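Local coordinates for protein ferritin (PDB 4IWK) that probably oxidises ferrous iron and stores it as ferric hydroxide inside a shell of 24 subunits, of which this chain is one, at residues A[24-27]-A[28-32]; A[33-36]-A[37-40]. All coordinates share one frame; numbering follows the deposited sequence.

Contact 1: residues A[24-27]-A[28-32]; sequences LSAS and IWFDQ
Four backbone hydrogen bonds join residues 24-27 to residues 28-32, each from an amide to the carbonyl four residues earlier. They run from Ile28 to Leu24, Trp29 to Ser25, Phe30 to Ala26 and Asp31 to Ser27. This is the regular pattern of an alpha helix. The bond from Phe30 N to Ala26 O measures 2.9 Å and is close to straight, with an N-H...O angle of 173°.

Side-chain polar contacts gather around Ser27. This residue has two conformers, and the hydroxyl bonds that follow, the water link included, belong to the one described. Its hydroxyl sits between the backbone N and the carbonyl carbon (chi1 86°), which turns OG back along the helix. OG donates to Leu24 O at 2.7 Å, in the carbonyl plane and on a lone pair. Leu24 O then takes two bonds, one from this hydroxyl and one from Ile28 N. A water extends the network, donating to Ser27 OG at 2.8 Å and to Asp31 OD2 at 3.0 Å. It links two side chains one helical turn apart.

Two apolar side-chain pairs are looser. Leu24 CG lies 4.3 Å from Ile28 CD1. Ala26 CB lies 4.4 Å from Phe30 CE2. The Phe30 ring also makes a close, oblique approach to the preceding turn, its CD2 3.2 Å from Ala26 O.

Asp31 has been seen to bind iron or zinc in this protein, though no metal is bound to it in this chain. The residues belong to the last turns of helix 3-32 in the ferritin four-helix bundle. Leu24 and Ile28 pack on Leu54 and Val57 of a second subunit. On the bundle side, Phe30 meets Met42 of helix 36-62, while Ala26, Trp29 and Phe30 touch Val87 of helix 84-111.

Contact 2: residues A[33-36]-A[37-40]; sequences NDWE and GMAA
Met38 lays its thioether beside the indole of Trp35, three residues back, in a Met-aromatic contact. Its SD is 4.8 Å from the centroid of the six-membered ring and 43° off the ring normal. The approach is therefore oblique. CE and SD both come near the CE3 corner of the ring, with Met38 CE 4.0 Å from Trp35 CE3. The two side chains lie alongside and point the same way. Beyond CG the methionine is extended (chi2 176°), which carries its sulfur and methyl out to the indole. Leu152 of helix 151-158 touches both side chains, and Arg153 makes a cation-pi contact with the indole.

This is the short turn between the first two long helices of the ferritin bundle. Asp34, with positive phi, is the C-prime residue of a Schellman motif that ends helix 3-32. Trp35 follows at the N-cap position of helix 36-62. Its carbonyl starts the new helix by accepting from Ala39 N at 2.9 Å, in the carbonyl plane. Glu36 O accepts from Ala40 N at 3.0 Å, with the donor tilted 32° from that plane. Asp156 takes hydrogen bonds from the amides of Gly37 and Met38, so a carboxylate from helix 151-158 sits at the N-terminal end of the helix.

The Glu36 side chain is bent midway, and its carboxylate is gripped by a third subunit, through a salt bridge to Lys141 and a hydrogen bond to Ser137 there. Glu36 has been seen to bind iron or zinc in this protein, though no metal is bound to it in this chain.

From the N terminus, the chain reaches contact 1 in the last turns of helix 3-32. It then turns and enters helix 36-62 through contact 2. The contacts are local and in series, so neither nests within nor crosses the other. Contact 1 closes single helical turns. Contact 2 closes the first turn of the next helix. Their centres are about 7 Å apart. Their meeting joins the two helices across the turn: Phe30 O and Trp35 N probably form a hydrogen bond at 2.8 Å, and Asp31 OD1 packs 3.2 Å from Ala39 CB. Asp31 and Glu36, seen as ligands of one metal site in this protein, also come together here.

Contact 1: residues A[24-27]-A[28-32]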
# COMPACT_ATOMS: atom_id res chain seq x y z
N LEU A 24 -18.89 -3.12 -45.19
CA LEU A 24 -17.92 -4.20 -45.26
C LEU A 24 -17.36 -4.21 -46.71
O LEU A 24 -16.15 -4.39 -46.90
CB LEU A 24 -18.63 -5.54 -44.98
CG LEU A 24 -17.74 -6.77 -45.18
CD1 LEU A 24 -16.58 -6.66 -44.14
CD2 LEU A 24 -18.52 -8.05 -44.87
N SER A 25 -18.21 -4.00 -47.73
CA SER A 25 -17.70 -3.91 -49.10
C SER A 25 -16.64 -2.79 -49.27
O SER A 25 -15.61 -3.00 -49.95
CB SER A 25 -18.86 -3.74 -50.11
OG SER A 25 -19.38 -2.41 -50.14
N ALA A 26 -16.88 -1.62 -48.64
CA ALA A 26 -15.87 -0.53 -48.68
C ALA A 26 -14.56 -0.98 -48.01
O ALA A 26 -13.47 -0.69 -48.52
CB ALA A 26 -16.41 0.73 -48.02
N SER A 27 -14.67 -1.66 -46.86
CA SER A 27 -13.45 -2.15 -46.19
C SER A 27 -12.65 -3.08 -47.10
O SER A 27 -11.42 -3.08 -47.13
CB SER A 27 -13.83 -2.90 -44.89
OG SER A 27 -14.15 -4.27 -45.13
N ILE A 28 -13.36 -3.89 -47.88
CA ILE A 28 -12.64 -4.86 -48.79
C ILE A 28 -11.96 -4.06 -49.88
O ILE A 28 -10.79 -4.27 -50.15
CB ILE A 28 -13.67 -5.88 -49.37
CG1 ILE A 28 -14.15 -6.82 -48.25
CG2 ILE A 28 -12.99 -6.59 -50.52
CD1 ILE A 28 -15.39 -7.61 -48.71
N TRP A 29 -12.66 -3.07 -50.49
CA TRP A 29 -12.02 -2.28 -51.50
C TRP A 29 -10.79 -1.61 -50.94
O TRP A 29 -9.72 -1.58 -51.59
CB TRP A 29 -13.06 -1.23 -52.09
CG TRP A 29 -12.47 -0.60 -53.32
CD1 TRP A 29 -12.68 -1.01 -54.63
CD2 TRP A 29 -11.57 0.52 -53.37
NE1 TRP A 29 -11.94 -0.20 -55.49
CE2 TRP A 29 -11.24 0.73 -54.75
CE3 TRP A 29 -10.94 1.31 -52.39
CZ2 TRP A 29 -10.35 1.80 -55.17
CZ3 TRP A 29 -10.05 2.35 -52.78
CH2 TRP A 29 -9.73 2.55 -54.19
N PHE A 30 -10.91 -0.94 -49.78
CA PHE A 30 -9.76 -0.25 -49.22
C PHE A 30 -8.62 -1.24 -48.94
O PHE A 30 -7.49 -0.91 -49.24
CB PHE A 30 -10.19 0.40 -47.91
CG PHE A 30 -10.93 1.70 -48.15
CD1 PHE A 30 -10.40 2.63 -49.04
CD2 PHE A 30 -12.12 1.98 -47.52
CE1 PHE A 30 -11.02 3.89 -49.27
CE2 PHE A 30 -12.76 3.24 -47.73
CZ PHE A 30 -12.22 4.18 -48.63
N ASP A 31 -8.92 -2.42 -48.38
CA ASP A 31 -7.82 -3.36 -48.00
C ASP A 31 -7.18 -3.86 -49.26
O ASP A 31 -5.96 -3.99 -49.32
CB ASP A 31 -8.37 -4.54 -47.20
CG ASP A 31 -8.28 -4.33 -45.72
OD1 ASP A 31 -7.37 -3.61 -45.22
OD2 ASP A 31 -9.13 -4.88 -44.96
N GLN A 32 -7.98 -4.11 -50.28
CA GLN A 32 -7.40 -4.61 -51.54
C GLN A 32 -6.48 -3.58 -52.18
O GLN A 32 -5.60 -3.91 -53.04
CB GLN A 32 -8.50 -4.98 -52.53
CG GLN A 32 -9.25 -6.23 -52.19
CD GLN A 32 -10.42 -6.47 -53.15
OE1 GLN A 32 -10.82 -5.57 -53.97
NE2 GLN A 32 -11.05 -7.69 -53.03
O HOH W 1 -11.91 -5.91 -45.34

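Contact 2: residues A[33-36]-A[37-40]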
# COMPACT_ATOMS: atom_id res chain seq x y z
N ASN A 33 -6.73 -2.30 -51.91
CA ASN A 33 -5.97 -1.28 -52.51
C ASN A 33 -4.99 -0.62 -51.52
O ASN A 33 -4.48 0.46 -51.79
CB ASN A 33 -6.91 -0.27 -53.15
CG ASN A 33 -7.58 -0.84 -54.36
OD1 ASN A 33 -6.94 -0.82 -55.42
ND2 ASN A 33 -8.80 -1.42 -54.26
N ASP A 34 -4.71 -1.32 -50.45
CA ASP A 34 -3.70 -0.98 -49.43
C ASP A 34 -3.95 0.31 -48.67
O ASP A 34 -3.00 1.04 -48.35
CB ASP A 34 -2.29 -1.04 -50.08
CG ASP A 34 -2.05 -2.48 -50.63
OD1 ASP A 34 -2.19 -3.47 -49.91
OD2 ASP A 34 -1.77 -2.61 -51.81
N TRP A 35 -5.23 0.58 -48.40
CA TRP A 35 -5.64 1.70 -47.55
C TRP A 35 -6.10 1.08 -46.26
O TRP A 35 -7.32 1.09 -46.00
CB TRP A 35 -6.81 2.44 -48.21
CG TRP A 35 -6.48 3.08 -49.52
CD1 TRP A 35 -6.59 2.52 -50.80
CD2 TRP A 35 -5.83 4.38 -49.72
NE1 TRP A 35 -6.11 3.44 -51.76
CE2 TRP A 35 -5.67 4.55 -51.10
CE3 TRP A 35 -5.46 5.43 -48.85
CZ2 TRP A 35 -5.10 5.75 -51.67
CZ3 TRP A 35 -4.89 6.59 -49.43
CH2 TRP A 35 -4.76 6.71 -50.79
N GLU A 36 -5.18 0.58 -45.43
CA GLU A 36 -5.58 -0.18 -44.27
C GLU A 36 -6.27 0.69 -43.21
O GLU A 36 -7.14 0.14 -42.50
CB GLU A 36 -4.43 -1.08 -43.68
CG GLU A 36 -4.17 -2.26 -44.66
CD GLU A 36 -3.11 -1.86 -45.62
OE1 GLU A 36 -2.71 -0.67 -45.58
OE2 GLU A 36 -2.60 -2.74 -46.33
N GLY A 37 -5.94 2.00 -43.14
CA GLY A 37 -6.56 2.88 -42.15
C GLY A 37 -8.06 3.11 -42.50
O GLY A 37 -8.95 2.91 -41.65
N MET A 38 -8.34 3.40 -43.76
CA MET A 38 -9.73 3.63 -44.22
C MET A 38 -10.44 2.29 -44.12
O MET A 38 -11.62 2.30 -43.76
CB MET A 38 -9.78 4.18 -45.68
CG MET A 38 -9.14 5.59 -45.71
SD MET A 38 -9.10 6.17 -47.40
CE MET A 38 -8.16 7.81 -47.18
N ALA A 39 -9.76 1.13 -44.35
CA ALA A 39 -10.47 -0.14 -44.24
C ALA A 39 -10.90 -0.35 -42.83
O ALA A 39 -12.02 -0.82 -42.58
CB ALA A 39 -9.52 -1.26 -44.71
N ALA A 40 -10.02 -0.05 -41.88
CA ALA A 40 -10.41 -0.33 -40.44
C ALA A 40 -11.55 0.58 -40.01
O ALA A 40 -12.44 0.09 -39.28
CB ALA A 40 -9.17 -0.10 -39.56